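Local structure of putative pectin lyase (Geobacillus virus E2, 7CHU) at residues V204-N209 and N227-D232; H259-N264 and K288-D293. The protein is a phage tailspike, assembled from three chains, that probably recognises and perhaps cleaves polysaccharide on the surface of the thermophilic bacterial host. All coordinates share one frame; numbering follows the deposited sequence.

Contact 1 and contact 2 are successive steps up one parallel beta-helix: 227-228 belongs to strand 220-228, which pairs with strand 202-205 on one side and 259-261 on the other, and 259-261 in turn pairs with 288-290. Both are partly buried, and in both the strands run out into turns. The two sets of residues meet among other places at Asn263, whose OD1 accepts from Asn230 N. Contact 1 is held largely by polar groups, with Asn230 bonded to neighbouring backbone at the turn. In contact 2 phenylalanines lying side by side, their rings nearly parallel but offset, occupy one face of the strands, while histidine, glutamate and lysine crowd the other, where a second subunit adds a charge.

Contact 1 (V204-N209 and N227-D232); sequences VRYCAN and NTDNGD
The carbonyl oxygen of Val204 takes two donors of segment 227-232: a weak bond from Thr228 N and a shorter one from Asn230 ND2 (2.8 Å), which comes from above the carbonyl plane. The same ND2 also donates to Asn227 OD1, so the Asn230 amide is held at both N-H groups. On the opposite face of the sheet, Arg205 bends at chi3 (73°), which brings NE to Thr228 OG1 at 2.9 Å, in the guanidinium plane and almost straight. Thr228 OG1 hands its own proton to Asp229 OD2, and Arg205 NH1 makes a weak hydrogen bond to Asn107 of the second subunit. Tyr206 N bonds to Thr228 O (3.2 Å), continuing the parallel ladder between adjacent rungs of the right-handed beta-helix known from pectate lyase-like proteins. The Tyr206 ring lies beside the Asp229 carboxylate, the planes 14° apart and CE1 3.4 Å from Asp229 CG, while CE2 sits over the Arg205 guanidinium. Cys207 N points in the carbonyl plane at Asn230 OD1 (2.9 Å), and Cys207 O receives Gly231 N at 2.8 Å. Beyond Ala208, whose O is 3.5 Å from Asp232 CB, Asn209 O takes a second, weak bond from Gly231 N.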
loop_
_atom_site.group_PDB
_atom_site.type_symbol
_atom_site.label_atom_id
_atom_site.label_comp_id
_atom_site.label_asym_id
_atom_site.label_seq_id
_atom_site.Cartn_x
_atom_site.Cartn_y
_atom_site.Cartn_z
ATOM N N VAL A 204 10.970 -17.724 -6.062
ATOM C CA VAL A 204 11.751 -18.763 -5.408
ATOM C C VAL A 204 10.787 -19.905 -5.141
ATOM O O VAL A 204 9.836 -19.750 -4.364
ATOM C CB VAL A 204 12.411 -18.289 -4.111
ATOM C CG1 VAL A 204 13.203 -19.425 -3.496
ATOM C CG2 VAL A 204 13.354 -17.114 -4.375
ATOM N N ARG A 205 10.999 -21.038 -5.804
ATOM C CA ARG A 205 10.011 -22.101 -5.793
ATOM C C ARG A 205 10.697 -23.458 -5.749
ATOM O O ARG A 205 11.766 -23.643 -6.329
ATOM C CB ARG A 205 9.088 -22.016 -7.019
ATOM C CG ARG A 205 8.353 -20.671 -7.166
ATOM C CD ARG A 205 7.477 -20.634 -8.429
ATOM N NE ARG A 205 6.290 -21.462 -8.247
ATOM C CZ ARG A 205 5.536 -21.943 -9.231
ATOM N NH1 ARG A 205 5.838 -21.678 -10.504
ATOM N NH2 ARG A 205 4.471 -22.688 -8.931
ATOM N N TYR A 206 10.060 -24.406 -5.054
ATOM C CA TYR A 206 10.459 -25.815 -5.054
ATOM C C TYR A 206 11.845 -26.034 -4.454
ATOM O O TYR A 206 12.577 -26.941 -4.871
ATOM C CB TYR A 206 10.389 -26.416 -6.459
ATOM C CG TYR A 206 9.019 -26.325 -7.074
ATOM C CD1 TYR A 206 7.996 -27.168 -6.660
ATOM C CD2 TYR A 206 8.746 -25.392 -8.068
ATOM C CE1 TYR A 206 6.733 -27.090 -7.220
ATOM C CE2 TYR A 206 7.474 -25.294 -8.626
ATOM C CZ TYR A 206 6.474 -26.148 -8.194
ATOM O OH TYR A 206 5.220 -26.069 -8.752
ATOM N N CYS A 207 12.212 -25.217 -3.465
ATOM C CA CYS A 207 13.454 -25.419 -2.719
ATOM C C CYS A 207 13.112 -26.184 -1.442
ATOM O O CYS A 207 12.271 -25.737 -0.664
ATOM C CB CYS A 207 14.108 -24.084 -2.378
ATOM S SG CYS A 207 14.582 -23.122 -3.799
ATOM N N ALA A 208 13.774 -27.313 -1.209
ATOM C CA ALA A 208 13.418 -28.119 -0.039
ATOM C C ALA A 208 14.107 -27.648 1.243
ATOM O O ALA A 208 13.741 -28.097 2.341
ATOM C CB ALA A 208 13.718 -29.593 -0.313
ATOM N N ASN A 209 15.076 -26.751 1.142
ATOM C CA ASN A 209 15.571 -26.020 2.299
ATOM C C ASN A 209 14.764 -24.718 2.379
ATOM O O ASN A 209 13.674 -24.634 1.812
ATOM C CB ASN A 209 17.084 -25.826 2.172
ATOM C CG ASN A 209 17.797 -25.804 3.510
ATOM O OD1 ASN A 209 17.665 -24.851 4.276
ATOM N ND2 ASN A 209 18.596 -26.837 3.778
ATOM N N ASN A 227 6.652 -16.889 -3.915
ATOM C CA ASN A 227 7.358 -17.831 -3.038
ATOM C C ASN A 227 6.427 -19.017 -2.794
ATOM O O ASN A 227 5.442 -18.877 -2.059
ATOM C CB ASN A 227 7.757 -17.121 -1.739
ATOM C CG ASN A 227 8.609 -17.988 -0.816
ATOM O OD1 ASN A 227 8.158 -19.030 -0.352
ATOM N ND2 ASN A 227 9.830 -17.539 -0.522
ATOM N N THR A 228 6.676 -20.154 -3.455
ATOM C CA THR A 228 5.802 -21.321 -3.313
ATOM C C THR A 228 6.612 -22.608 -3.199
ATOM O O THR A 228 7.747 -22.689 -3.672
ATOM C CB THR A 228 4.814 -21.496 -4.494
ATOM O OG1 THR A 228 5.447 -22.220 -5.560
ATOM C CG2 THR A 228 4.356 -20.152 -5.027
ATOM N N ASP A 229 6.000 -23.626 -2.560
ATOM C CA ASP A 229 6.515 -25.002 -2.537
ATOM C C ASP A 229 7.912 -25.089 -1.922
ATOM O O ASP A 229 8.730 -25.913 -2.329
ATOM C CB ASP A 229 6.520 -25.618 -3.945
ATOM C CG ASP A 229 5.121 -25.745 -4.530
ATOM O OD1 ASP A 229 4.458 -26.752 -4.229
ATOM O OD2 ASP A 229 4.681 -24.831 -5.267
ATOM N N ASN A 230 8.202 -24.244 -0.941
ATOM C CA ASN A 230 9.517 -24.189 -0.320
ATOM C C ASN A 230 9.477 -24.791 1.078
ATOM O O ASN A 230 8.427 -24.882 1.697
ATOM C CB ASN A 230 10.012 -22.747 -0.234
ATOM C CG ASN A 230 10.282 -22.142 -1.606
ATOM O OD1 ASN A 230 10.909 -22.773 -2.465
ATOM N ND2 ASN A 230 9.810 -20.912 -1.815
ATOM N N GLY A 231 10.647 -25.164 1.587
ATOM C CA GLY A 231 10.756 -25.576 2.973
ATOM C C GLY A 231 10.463 -27.046 3.178
ATOM O O GLY A 231 10.303 -27.833 2.243
ATOM N N ASP A 232 10.395 -27.417 4.459
ATOM C CA ASP A 232 10.216 -28.794 4.893
ATOM C C ASP A 232 9.991 -28.762 6.397
ATOM O O ASP A 232 10.942 -28.586 7.166
ATOM C CB ASP A 232 11.444 -29.654 4.542
ATOM C CG ASP A 232 11.302 -31.132 4.994
ATOM O OD1 ASP A 232 10.434 -31.470 5.806
ATOM O OD2 ASP A 232 12.098 -31.976 4.545
#

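Contact 2 (H259-N264 and K288-D293); sequences HFEANN and KFHGKD
Phe260 and Phe289 lie side by side on neighbouring rungs of the parallel beta-helix, as aromatic residues often do where like side chains repeat along a solenoid. The shared chi1 (-55° and -59°), CG anti to the carbonyl carbon in both, sends the two rings in one direction. Their planes are nearly parallel but slid apart, with centroids 5.1 Å from each other, and the rings barely overlap; Phe289 in turn stacks on Phe321. Backbone bonds from Phe260 N to Lys288 O, His290 N to Phe260 O and Ala262 N to His290 O keep the strands in step.

On the other face, Lys288 is fully extended, which carries its CD over the His259 ring in a CH-pi contact, 3.8 Å from the centroid. Glu261, with CG anti to its N (chi1 180°), reaches back along its own strand: OE1 accepts His259 NE2 at 2.7 Å through its anti lone pair, in the imidazole plane, and this probably fixes the ring's rotation. Lys288 NZ makes a long salt bridge to Glu261 OE1 and a further one to Asp219 of the second subunit; a water accepts from NZ and donates to Glu261 OE2. That oxygen lies over one face of His290, toward the rim, 3.5 Å from ND1, and His290 ND1 itself donates in its ring plane to Gly291 O at 3.2 Å.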
loop_
_atom_site.group_PDB
_atom_site.type_symbol
_atom_site.label_atom_id
_atom_site.label_comp_id
_atom_site.label_asym_id
_atom_site.label_seq_id
_atom_site.Cartn_x
_atom_site.Cartn_y
_atom_site.Cartn_z
ATOM N N HIS A 259 3.614 -12.815 -2.694
ATOM C CA HIS A 259 2.685 -13.932 -2.917
ATOM C C HIS A 259 3.320 -15.197 -2.337
ATOM O O HIS A 259 4.272 -15.722 -2.918
ATOM C CB HIS A 259 2.403 -14.068 -4.416
ATOM C CG HIS A 259 1.471 -15.180 -4.802
ATOM N ND1 HIS A 259 0.849 -15.213 -6.033
ATOM C CD2 HIS A 259 1.091 -16.315 -4.165
ATOM C CE1 HIS A 259 0.100 -16.299 -6.125
ATOM N NE2 HIS A 259 0.224 -16.983 -5.003
ATOM N N PHE A 260 2.798 -15.683 -1.199
ATOM C CA PHE A 260 3.296 -16.891 -0.534
ATOM C C PHE A 260 2.225 -17.965 -0.646
ATOM O O PHE A 260 1.094 -17.745 -0.208
ATOM C CB PHE A 260 3.624 -16.635 0.941
ATOM C CG PHE A 260 4.584 -15.495 1.176
ATOM C CD1 PHE A 260 5.946 -15.712 1.140
ATOM C CD2 PHE A 260 4.119 -14.209 1.444
ATOM C CE1 PHE A 260 6.850 -14.652 1.347
ATOM C CE2 PHE A 260 4.995 -13.146 1.655
ATOM C CZ PHE A 260 6.375 -13.367 1.610
ATOM N N GLU A 261 2.548 -19.099 -1.261
ATOM C CA GLU A 261 1.492 -20.078 -1.494
ATOM C C GLU A 261 2.032 -21.495 -1.386
ATOM O O GLU A 261 3.102 -21.786 -1.907
ATOM C CB GLU A 261 0.847 -19.887 -2.876
ATOM C CG GLU A 261 -0.263 -20.913 -3.137
ATOM C CD GLU A 261 -1.222 -20.497 -4.237
ATOM O OE1 GLU A 261 -1.029 -19.425 -4.848
ATOM O OE2 GLU A 261 -2.174 -21.252 -4.488
ATOM N N ALA A 262 1.267 -22.374 -0.727
ATOM C CA ALA A 262 1.548 -23.813 -0.706
ATOM C C ALA A 262 2.990 -24.112 -0.288
ATOM O O ALA A 262 3.677 -24.939 -0.885
ATOM C CB ALA A 262 1.230 -24.454 -2.068
ATOM N N ASN A 263 3.468 -23.439 0.742
ATOM C CA ASN A 263 4.794 -23.777 1.223
ATOM C C ASN A 263 4.708 -24.990 2.134
ATOM O O ASN A 263 3.642 -25.316 2.661
ATOM C CB ASN A 263 5.417 -22.577 1.924
ATOM C CG ASN A 263 6.096 -21.629 0.922
ATOM O OD1 ASN A 263 6.889 -22.062 0.075
ATOM N ND2 ASN A 263 5.749 -20.354 0.992
ATOM N N ASN A 264 5.824 -25.707 2.255
ATOM C CA ASN A 264 5.835 -26.906 3.074
ATOM C C ASN A 264 6.293 -26.640 4.502
ATOM O O ASN A 264 6.055 -27.471 5.384
ATOM C CB ASN A 264 6.680 -27.983 2.384
ATOM C CG ASN A 264 6.041 -28.424 1.094
ATOM O OD1 ASN A 264 4.911 -28.880 1.104
ATOM N ND2 ASN A 264 6.716 -28.218 -0.030
ATOM N N LYS A 288 -0.105 -11.995 0.192
ATOM C CA LYS A 288 -0.979 -13.168 0.147
ATOM C C LYS A 288 -0.314 -14.331 0.885
ATOM O O LYS A 288 0.852 -14.621 0.629
ATOM C CB LYS A 288 -1.240 -13.570 -1.310
ATOM C CG LYS A 288 -1.900 -14.946 -1.489
ATOM C CD LYS A 288 -2.202 -15.196 -2.958
ATOM C CE LYS A 288 -2.790 -16.557 -3.209
ATOM N NZ LYS A 288 -3.373 -16.650 -4.575
ATOM N N PHE A 289 -1.052 -15.002 1.790
ATOM C CA PHE A 289 -0.578 -16.183 2.525
ATOM C C PHE A 289 -1.612 -17.295 2.337
ATOM O O PHE A 289 -2.655 -17.308 3.004
ATOM C CB PHE A 289 -0.367 -15.888 4.011
ATOM C CG PHE A 289 0.625 -14.787 4.286
ATOM C CD1 PHE A 289 0.199 -13.469 4.421
ATOM C CD2 PHE A 289 1.974 -15.063 4.396
ATOM C CE1 PHE A 289 1.119 -12.427 4.663
ATOM C CE2 PHE A 289 2.901 -14.045 4.659
ATOM C CZ PHE A 289 2.482 -12.719 4.779
ATOM N N HIS A 290 -1.318 -18.232 1.442
ATOM C CA HIS A 290 -2.308 -19.179 0.929
ATOM C C HIS A 290 -1.836 -20.606 1.195
ATOM O O HIS A 290 -0.711 -20.956 0.855
ATOM C CB HIS A 290 -2.494 -18.934 -0.572
ATOM C CG HIS A 290 -3.707 -19.569 -1.175
ATOM N ND1 HIS A 290 -3.817 -20.929 -1.372
ATOM C CD2 HIS A 290 -4.814 -19.019 -1.729
ATOM C CE1 HIS A 290 -4.963 -21.193 -1.982
ATOM N NE2 HIS A 290 -5.583 -20.050 -2.209
ATOM N N GLY A 291 -2.698 -21.433 1.760
ATOM C CA GLY A 291 -2.288 -22.752 2.168
ATOM C C GLY A 291 -2.049 -23.702 1.011
ATOM O O GLY A 291 -2.188 -23.376 -0.172
ATOM N N LYS A 292 -1.674 -24.921 1.389
ATOM C CA LYS A 292 -1.213 -25.934 0.451
ATOM C C LYS A 292 -2.360 -26.719 -0.165
ATOM O O LYS A 292 -2.315 -27.052 -1.350
ATOM C CB LYS A 292 -0.255 -26.894 1.170
ATOM C CG LYS A 292 0.326 -27.974 0.277
ATOM C CD LYS A 292 1.331 -28.807 1.036
ATOM C CE LYS A 292 1.950 -29.816 0.109
ATOM N NZ LYS A 292 3.114 -30.424 0.743
ATOM N N ASP A 293 -3.397 -27.008 0.619
ATOM C CA ASP A 293 -4.446 -27.954 0.235
ATOM C C ASP A 293 -5.802 -27.319 0.521
ATOM O O ASP A 293 -6.265 -27.319 1.674
ATOM C CB ASP A 293 -4.258 -29.268 0.988
ATOM C CG ASP A 293 -5.367 -30.284 0.734
ATOM O OD1 ASP A 293 -6.254 -30.039 -0.129
ATOM O OD2 ASP A 293 -5.332 -31.350 1.406
HETATM O O HOH W 1 -2.527 -23.991 -2.898
HETATM O O HOH W 2 -4.054 -19.413 -5.579
#